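Local coordinates for protein 2-dehydro-3-deoxy-d-gluconate/2-dehydro-3-deoxy-phosphogluconate aldolase (Picrophilus torridus, PDB 4UXD) that acts as an aldolase of the dihydrodipicolinate synthetase family, built on a parallel beta/alpha barrel with extra helices at its C-terminal end, at residues Thr228-Gly233 / Asn270-Tyr275; Tyr275-Asn280 / Gly284-Pro289. All blocks are in the same frame, centred on the assembly; numbering follows the deposited sequence.

Two contacts that share one helix illustrate how a C-terminal helix can be fastened to a beta/alpha barrel. Following the chain, strand 222-224 ends and the loop 228-233 begins contact 1. After helices 233-240 and 245-264, helix 270-279 comes back to pack on that loop, so contact 1 closes a long, mostly helical excursion. Contact 2 then opens on the later turns of the same helix, and closes a short loop when 284-289 folds back beside it. The two follow in series, neither nesting nor crossing, and meet at Tyr-275. They also touch directly, with Tyr-286 OH 3.5 Å from Glu-274 CB and Asn-229 O against the Phe-276 ring.

Contact 1 of 2, residues Thr228-Gly233 / Asn270-Tyr275; sequences TNFSDG and NAYYEY
Phe-230 carries its CG between the backbone N and the carbonyl carbon (chi1 38°), which projects the ring toward helix 270-279, while Tyr-275 places its own CG beside the carbonyl carbon and opposite the backbone N (chi1 -156°), bringing its ring alongside the phenylalanine. The pair shows how one loop aromatic can engage two helix residues three positions apart. Tyr-275 CB, placed by the helix itself, stands over the centre of the Phe-230 ring, 3.9 Å from the centroid, in a CH-pi contact. The two rings are tilted by 26° and slid apart, so they barely overlap; their tightest approach joins Phe-230 CD1 to Tyr-275 CD1 at 3.2 Å. The far end of the phenylalanine also meets Tyr-272: Phe-230 CZ reaches Tyr-272 CD2 at 3.6 Å with the rings oblique, and Phe-230 CE2 lies 3.3 Å from the backbone oxygen Tyr-272 O. Helix 245-264 helps to enclose the cluster, with Met-260 and Leu-263 against Tyr-272 and Leu-259 against Tyr-275, while Tyr-272 OH hydrogen-bonds to a glycerol probably from the crystallisation liquor. On the loop, Ser-231 OG takes a weak capping bond from Gly-233 N at the start of helix 233-240. Together the three rings form an aromatic cluster joining the loop after barrel strand 222-224 to the C-terminal helices characteristic of the dihydrodipicolinate synthetase family.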
ATOM      1  N   THR A 228       9.935  19.080 -20.840  1.00 17.07           N
ATOM      2  CA  THR A 228      10.810  20.015 -21.540  1.00 30.89           C
ATOM      3  C   THR A 228      11.640  19.316 -22.629  1.00 32.26           C
ATOM      4  O   THR A 228      12.281  19.976 -23.432  1.00 19.57           O
ATOM      5  CB  THR A 228      11.762  20.752 -20.574  1.00 26.58           C
ATOM      6  OG1 THR A 228      12.619  19.812 -19.912  1.00 23.57           O
ATOM      7  CG2 THR A 228      10.966  21.526 -19.548  1.00 29.30           C
ATOM      8  N   ASN A 229      11.609  17.988 -22.664  1.00 21.78           N
ATOM      9  CA  ASN A 229      12.300  17.247 -23.702  1.00 29.02           C
ATOM     10  C   ASN A 229      11.705  17.497 -25.098  1.00 35.94           C
ATOM     11  O   ASN A 229      12.337  17.195 -26.107  1.00 33.01           O
ATOM     12  CB  ASN A 229      12.265  15.748 -23.392  1.00 28.23           C
ATOM     13  CG  ASN A 229      13.293  15.341 -22.369  1.00 25.87           C
ATOM     14  OD1 ASN A 229      14.459  15.135 -22.699  1.00 20.58           O
ATOM     15  ND2 ASN A 229      12.867  15.215 -21.113  1.00 23.73           N
ATOM     16  N   PHE A 230      10.491  18.038 -25.151  1.00 34.62           N
ATOM     17  CA  PHE A 230       9.792  18.223 -26.417  1.00 30.04           C
ATOM     18  C   PHE A 230       8.681  19.264 -26.320  1.00 30.27           C
ATOM     19  O   PHE A 230       7.842  19.369 -27.203  1.00 35.18           O
ATOM     20  CB  PHE A 230       9.216  16.891 -26.885  1.00 39.84           C
ATOM     21  CG  PHE A 230       8.679  16.054 -25.772  1.00 34.77           C
ATOM     22  CD1 PHE A 230       7.423  16.294 -25.254  1.00 36.41           C
ATOM     23  CD2 PHE A 230       9.449  15.046 -25.217  1.00 34.00           C
ATOM     24  CE1 PHE A 230       6.944  15.529 -24.217  1.00 38.41           C
ATOM     25  CE2 PHE A 230       8.974  14.281 -24.184  1.00 29.54           C
ATOM     26  CZ  PHE A 230       7.724  14.518 -23.682  1.00 31.13           C
ATOM     27  N   SER A 231       8.696  20.048 -25.252  1.00 31.87           N
ATOM     28  CA  SER A 231       7.706  21.092 -25.059  1.00 31.03           C
ATOM     29  C   SER A 231       8.291  22.252 -24.263  1.00 38.39           C
ATOM     30  O   SER A 231       8.970  22.047 -23.256  1.00 37.04           O
ATOM     31  CB  SER A 231       6.479  20.529 -24.354  1.00 26.39           C
ATOM     32  OG  SER A 231       5.507  21.531 -24.172  1.00 24.50           O
ATOM     33  N   ASP A 232       8.038  23.470 -24.734  1.00 35.45           N
ATOM     34  CA  ASP A 232       8.511  24.672 -24.058  1.00 46.87           C
ATOM     35  C   ASP A 232       7.513  25.174 -22.995  1.00 44.98           C
ATOM     36  O   ASP A 232       7.788  26.155 -22.290  1.00 36.43           O
ATOM     37  CB  ASP A 232       8.768  25.778 -25.086  1.00 47.09           C
ATOM     38  CG  ASP A 232       7.486  26.227 -25.793  1.00 52.40           C
ATOM     39  OD1 ASP A 232       6.518  25.433 -25.848  1.00 49.78           O
ATOM     40  OD2 ASP A 232       7.443  27.370 -26.293  1.00 41.88           O
ATOM     41  N   GLY A 233       6.363  24.507 -22.901  1.00 36.70           N
ATOM     42  CA  GLY A 233       5.294  24.896 -21.987  1.00 37.84           C
ATOM     43  C   GLY A 233       5.755  25.241 -20.582  1.00 36.01           C
ATOM     44  O   GLY A 233       5.486  26.330 -20.081  1.00 35.79           O
ATOM     45  N   ASN A 270       8.072   5.619 -21.398  1.00 24.99           N
ATOM     46  CA  ASN A 270       8.132   5.290 -22.811  1.00 27.65           C
ATOM     47  C   ASN A 270       7.503   6.358 -23.712  1.00 29.27           C
ATOM     48  O   ASN A 270       8.076   6.703 -24.745  1.00 32.12           O
ATOM     49  CB  ASN A 270       7.483   3.935 -23.020  1.00 28.50           C
ATOM     50  CG  ASN A 270       8.238   2.827 -22.301  1.00 30.21           C
ATOM     51  OD1 ASN A 270       9.455   2.708 -22.453  1.00 22.71           O
ATOM     52  ND2 ASN A 270       7.529   2.033 -21.487  1.00 28.30           N
ATOM     53  N   ALA A 271       6.367   6.911 -23.290  1.00 27.53           N
ATOM     54  CA  ALA A 271       5.669   7.938 -24.057  1.00 32.18           C
ATOM     55  C   ALA A 271       6.544   9.167 -24.318  1.00 33.37           C
ATOM     56  O   ALA A 271       6.405   9.810 -25.359  1.00 30.67           O
ATOM     57  CB  ALA A 271       4.396   8.354 -23.346  1.00 31.93           C
ATOM     58  N   TYR A 272       7.431   9.484 -23.376  1.00 28.81           N
ATOM     59  CA  TYR A 272       8.346  10.619 -23.521  1.00 33.21           C
ATOM     60  C   TYR A 272       9.273  10.386 -24.696  1.00 38.18           C
ATOM     61  O   TYR A 272       9.618  11.313 -25.432  1.00 34.34           O
ATOM     62  CB  TYR A 272       9.177  10.841 -22.248  1.00 29.90           C
ATOM     63  CG  TYR A 272       8.384  11.402 -21.084  1.00 34.30           C
ATOM     64  CD1 TYR A 272       7.479  10.610 -20.377  1.00 34.37           C
ATOM     65  CD2 TYR A 272       8.538  12.726 -20.689  1.00 31.36           C
ATOM     66  CE1 TYR A 272       6.756  11.124 -19.309  1.00 31.85           C
ATOM     67  CE2 TYR A 272       7.812  13.249 -19.631  1.00 31.59           C
ATOM     68  CZ  TYR A 272       6.930  12.442 -18.945  1.00 27.42           C
ATOM     69  OH  TYR A 272       6.216  12.960 -17.897  1.00 27.74           O
ATOM     70  N   TYR A 273       9.671   9.130 -24.860  1.00 31.85           N
ATOM     71  CA  TYR A 273      10.585   8.761 -25.910  1.00 38.51           C
ATOM     72  C   TYR A 273       9.872   8.846 -27.262  1.00 36.00           C
ATOM     73  O   TYR A 273      10.370   9.499 -28.174  1.00 36.66           O
ATOM     74  CB  TYR A 273      11.179   7.366 -25.631  1.00 33.24           C
ATOM     75  CG  TYR A 273      12.280   7.433 -24.581  1.00 27.99           C
ATOM     76  CD1 TYR A 273      11.984   7.595 -23.235  1.00 27.48           C
ATOM     77  CD2 TYR A 273      13.612   7.377 -24.946  1.00 34.51           C
ATOM     78  CE1 TYR A 273      12.986   7.686 -22.280  1.00 28.29           C
ATOM     79  CE2 TYR A 273      14.621   7.472 -24.002  1.00 30.15           C
ATOM     80  CZ  TYR A 273      14.306   7.626 -22.671  1.00 28.73           C
ATOM     81  OH  TYR A 273      15.314   7.712 -21.733  1.00 20.39           O
ATOM     82  N   GLU A 274       8.702   8.234 -27.387  1.00 30.88           N
ATOM     83  CA  GLU A 274       7.966   8.328 -28.637  1.00 43.23           C
ATOM     84  C   GLU A 274       7.733   9.794 -29.005  1.00 49.71           C
ATOM     85  O   GLU A 274       7.932  10.206 -30.151  1.00 47.08           O
ATOM     86  CB  GLU A 274       6.631   7.592 -28.540  1.00 41.83           C
ATOM     87  CG  GLU A 274       5.875   7.521 -29.854  1.00 57.62           C
ATOM     88  CD  GLU A 274       4.701   6.551 -29.806  1.00 85.73           C
ATOM     89  OE1 GLU A 274       4.618   5.773 -28.831  1.00 76.40           O
ATOM     90  OE2 GLU A 274       3.857   6.572 -30.735  1.00 87.88           O
ATOM     91  N   TYR A 275       7.338  10.586 -28.016  1.00 45.32           N
ATOM     92  CA  TYR A 275       6.940  11.955 -28.264  1.00 37.02           C
ATOM     93  C   TYR A 275       8.122  12.718 -28.816  1.00 39.21           C
ATOM     94  O   TYR A 275       7.975  13.555 -29.705  1.00 44.03           O
ATOM     95  CB  TYR A 275       6.414  12.606 -26.986  1.00 45.67           C
ATOM     96  CG  TYR A 275       5.483  13.769 -27.222  1.00 51.18           C
ATOM     97  CD1 TYR A 275       5.948  14.959 -27.763  1.00 59.67           C
ATOM     98  CD2 TYR A 275       4.138  13.683 -26.892  1.00 51.77           C
ATOM     99  CE1 TYR A 275       5.099  16.030 -27.977  1.00 69.29           C
ATOM    100  CE2 TYR A 275       3.281  14.749 -27.102  1.00 61.33           C
ATOM    101  CZ  TYR A 275       3.765  15.922 -27.644  1.00 70.46           C
ATOM    102  OH  TYR A 275       2.915  16.989 -27.856  1.00 62.77           O
TER

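Contact 2 of 2, residues Tyr275-Asn280 / Gly284-Pro289; sequences YFYKKN and GGYRPP
Tyr-277 OH is held by two partners: it donates to Gly-285 O at 3.0 Å and receives a hydrogen bond from Leu-36 N. In this beta/alpha-barrel protein, that phenol joins the C-terminal helix 270-279 both to the loop that follows it and to the region after the first barrel strand. The bond to Gly-285 lies in the carbonyl plane on a lone pair, with a C=O...O angle of 138°, and Gly-285 adds backbone bonding to Leu-36. With CG beside the backbone N and opposite the carbonyl carbon (chi1 -70°), the tyrosine lays its ring flat against the returning chain. Gly-284 CA sits over the ring's centre, 3.4 Å from the centroid, in a CH-pi contact; having no side chain, this glycine lets the backbone approach so closely that Gly-284 C is 3.3 Å from Tyr-277 CE2. Tyr-286 meets the same ring differently. Tyr-277 turns an edge toward the Tyr-286 face in an offset edge-to-face pair, planes at 85° and centroids 5.8 Å apart, and Tyr-286 OH approaches that edge, 3.8 Å from Tyr-277 CD2. Further along, Arg-287 forms a salt bridge with Glu-78 and packs on Asn-104 of a second subunit. At the helix end, Asn-280 folds back, and its ND2 donates a 2.6 Å bond to Phe-276 O. The same ND2 lies 3.1 Å above the Phe-276 ring plane, toward the rim.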
ATOM      1  N   TYR A 275       7.338  10.586 -28.016  1.00 45.32           N
ATOM      2  CA  TYR A 275       6.940  11.955 -28.264  1.00 37.02           C
ATOM      3  C   TYR A 275       8.122  12.718 -28.816  1.00 39.21           C
ATOM      4  O   TYR A 275       7.975  13.555 -29.705  1.00 44.03           O
ATOM      5  CB  TYR A 275       6.414  12.606 -26.986  1.00 45.67           C
ATOM      6  CG  TYR A 275       5.483  13.769 -27.222  1.00 51.18           C
ATOM      7  CD1 TYR A 275       5.948  14.959 -27.763  1.00 59.67           C
ATOM      8  CD2 TYR A 275       4.138  13.683 -26.892  1.00 51.77           C
ATOM      9  CE1 TYR A 275       5.099  16.030 -27.977  1.00 69.29           C
ATOM     10  CE2 TYR A 275       3.281  14.749 -27.102  1.00 61.33           C
ATOM     11  CZ  TYR A 275       3.765  15.922 -27.644  1.00 70.46           C
ATOM     12  OH  TYR A 275       2.915  16.989 -27.856  1.00 62.77           O
ATOM     13  N   PHE A 276       9.301  12.410 -28.296  1.00 44.38           N
ATOM     14  CA  PHE A 276      10.524  13.029 -28.778  1.00 40.44           C
ATOM     15  C   PHE A 276      10.891  12.526 -30.177  1.00 40.12           C
ATOM     16  O   PHE A 276      11.404  13.275 -31.011  1.00 41.48           O
ATOM     17  CB  PHE A 276      11.679  12.756 -27.822  1.00 28.69           C
ATOM     18  CG  PHE A 276      12.992  13.247 -28.338  1.00 42.88           C
ATOM     19  CD1 PHE A 276      13.334  14.584 -28.222  1.00 35.54           C
ATOM     20  CD2 PHE A 276      13.876  12.377 -28.977  1.00 41.83           C
ATOM     21  CE1 PHE A 276      14.549  15.045 -28.711  1.00 43.18           C
ATOM     22  CE2 PHE A 276      15.088  12.837 -29.469  1.00 34.37           C
ATOM     23  CZ  PHE A 276      15.422  14.168 -29.339  1.00 33.91           C
ATOM     24  N   TYR A 277      10.636  11.252 -30.425  1.00 28.23           N
ATOM     25  CA  TYR A 277      11.028  10.634 -31.669  1.00 40.41           C
ATOM     26  C   TYR A 277      10.185  11.174 -32.819  1.00 46.42           C
ATOM     27  O   TYR A 277      10.712  11.538 -33.871  1.00 51.12           O
ATOM     28  CB  TYR A 277      10.892   9.114 -31.575  1.00 35.90           C
ATOM     29  CG  TYR A 277      11.903   8.428 -30.675  1.00 35.52           C
ATOM     30  CD1 TYR A 277      13.137   8.998 -30.405  1.00 40.39           C
ATOM     31  CD2 TYR A 277      11.615   7.200 -30.100  1.00 33.24           C
ATOM     32  CE1 TYR A 277      14.054   8.364 -29.591  1.00 39.45           C
ATOM     33  CE2 TYR A 277      12.520   6.561 -29.293  1.00 32.12           C
ATOM     34  CZ  TYR A 277      13.739   7.145 -29.035  1.00 37.57           C
ATOM     35  OH  TYR A 277      14.646   6.493 -28.222  1.00 38.04           O
ATOM     36  N   LYS A 278       8.877  11.222 -32.604  1.00 38.12           N
ATOM     37  CA  LYS A 278       7.947  11.684 -33.616  1.00 42.79           C
ATOM     38  C   LYS A 278       8.163  13.157 -33.944  1.00 47.34           C
ATOM     39  O   LYS A 278       8.060  13.565 -35.103  1.00 45.06           O
ATOM     40  CB  LYS A 278       6.501  11.457 -33.154  1.00 50.13           C
ATOM     41  CG  LYS A 278       6.014  10.008 -33.272  1.00 55.04           C
ATOM     42  CD  LYS A 278       4.502   9.909 -33.069  1.00 81.84           C
ATOM     43  CE  LYS A 278       3.941   8.529 -33.438  1.00 93.25           C
ATOM     44  NZ  LYS A 278       3.848   8.289 -34.915  1.00 71.13           N
ATOM     45  N   LYS A 279       8.472  13.947 -32.921  1.00 43.10           N
ATOM     46  CA  LYS A 279       8.581  15.384 -33.078  1.00 40.90           C
ATOM     47  C   LYS A 279       9.753  15.754 -33.975  1.00 50.85           C
ATOM     48  O   LYS A 279       9.644  16.631 -34.831  1.00 55.38           O
ATOM     49  CB  LYS A 279       8.735  16.072 -31.721  1.00 43.09           C
ATOM     50  CG  LYS A 279       9.369  17.446 -31.837  1.00 42.53           C
ATOM     51  CD  LYS A 279       8.933  18.410 -30.770  1.00 36.50           C
ATOM     52  CE  LYS A 279       8.760  19.800 -31.368  1.00 53.51           C
ATOM     53  NZ  LYS A 279       9.266  20.876 -30.483  1.00 63.26           N
ATOM     54  N   ASN A 280      10.884  15.102 -33.746  1.00 55.77           N
ATOM     55  CA  ASN A 280      12.073  15.323 -34.551  1.00 51.69           C
ATOM     56  C   ASN A 280      12.158  14.316 -35.700  1.00 56.83           C
ATOM     57  O   ASN A 280      13.196  14.202 -36.350  1.00 55.50           O
ATOM     58  CB  ASN A 280      13.321  15.234 -33.677  1.00 46.91           C
ATOM     59  CG  ASN A 280      13.210  16.058 -32.411  1.00 50.08           C
ATOM     60  OD1 ASN A 280      13.506  17.253 -32.408  1.00 58.49           O
ATOM     61  ND2 ASN A 280      12.787  15.419 -31.322  1.00 45.61           N
ATOM     62  N   GLY A 284      13.620   6.097 -33.445  1.00 52.57           N
ATOM     63  CA  GLY A 284      14.241   5.772 -32.177  1.00 45.77           C
ATOM     64  C   GLY A 284      13.710   4.503 -31.545  1.00 41.80           C
ATOM     65  O   GLY A 284      12.600   4.069 -31.841  1.00 48.11           O
ATOM     66  N   GLY A 285      14.504   3.915 -30.656  1.00 37.00           N
ATOM     67  CA  GLY A 285      14.171   2.625 -30.092  1.00 35.83           C
ATOM     68  C   GLY A 285      14.069   2.560 -28.581  1.00 38.24           C
ATOM     69  O   GLY A 285      14.072   3.573 -27.883  1.00 31.77           O
ATOM     70  N   TYR A 286      13.969   1.330 -28.090  1.00 30.15           N
ATOM     71  CA  TYR A 286      13.615   1.071 -26.718  1.00 27.50           C
ATOM     72  C   TYR A 286      14.387  -0.121 -26.172  1.00 34.53           C
ATOM     73  O   TYR A 286      14.161  -1.247 -26.605  1.00 36.29           O
ATOM     74  CB  TYR A 286      12.112   0.805 -26.615  1.00 29.13           C
ATOM     75  CG  TYR A 286      11.257   1.924 -27.146  1.00 35.94           C
ATOM     76  CD1 TYR A 286      11.046   2.071 -28.509  1.00 34.89           C
ATOM     77  CD2 TYR A 286      10.652   2.831 -26.289  1.00 29.66           C
ATOM     78  CE1 TYR A 286      10.276   3.089 -29.006  1.00 37.96           C
ATOM     79  CE2 TYR A 286       9.880   3.859 -26.778  1.00 38.00           C
ATOM     80  CZ  TYR A 286       9.690   3.979 -28.142  1.00 40.81           C
ATOM     81  OH  TYR A 286       8.911   4.984 -28.656  1.00 38.01           O
ATOM     82  N   ARG A 287      15.288   0.123 -25.224  1.00 31.09           N
ATOM     83  CA  ARG A 287      15.951  -0.961 -24.511  1.00 28.06           C
ATOM     84  C   ARG A 287      14.962  -1.591 -23.535  1.00 35.43           C
ATOM     85  O   ARG A 287      14.466  -0.906 -22.631  1.00 33.97           O
ATOM     86  CB  ARG A 287      17.188  -0.460 -23.756  1.00 25.86           C
ATOM     87  CG  ARG A 287      17.955  -1.567 -23.009  1.00 30.35           C
ATOM     88  CD  ARG A 287      19.275  -1.080 -22.384  1.00 25.09           C
ATOM     89  NE  ARG A 287      20.235  -0.619 -23.391  1.00 33.28           N
ATOM     90  CZ  ARG A 287      21.519  -0.363 -23.149  1.00 30.63           C
ATOM     91  NH1 ARG A 287      22.024  -0.527 -21.935  1.00 24.58           N
ATOM     92  NH2 ARG A 287      22.304   0.052 -24.130  1.00 29.38           N
ATOM     93  N   PRO A 288      14.645  -2.884 -23.725  1.00 31.08           N
ATOM     94  CA  PRO A 288      13.846  -3.572 -22.709  1.00 27.60           C
ATOM     95  C   PRO A 288      14.380  -3.288 -21.307  1.00 31.40           C
ATOM     96  O   PRO A 288      15.603  -3.245 -21.144  1.00 29.06           O
ATOM     97  CB  PRO A 288      14.006  -5.042 -23.075  1.00 37.38           C
ATOM     98  CG  PRO A 288      14.256  -5.043 -24.552  1.00 36.54           C
ATOM     99  CD  PRO A 288      14.963  -3.757 -24.872  1.00 32.09           C
ATOM    100  N   PRO A 289      13.490  -3.085 -20.312  1.00 31.84           N
ATOM    101  CA  PRO A 289      12.025  -3.256 -20.321  1.00 32.33           C
ATOM    102  C   PRO A 289      11.208  -2.132 -20.979  1.00 28.79           C
ATOM    103  O   PRO A 289       9.991  -2.234 -21.005  1.00 31.20           O
ATOM    104  CB  PRO A 289      11.685  -3.333 -18.828  1.00 32.05           C
ATOM    105  CG  PRO A 289      12.705  -2.447 -18.175  1.00 29.76           C
ATOM    106  CD  PRO A 289      13.967  -2.552 -19.023  1.00 28.47           C
TER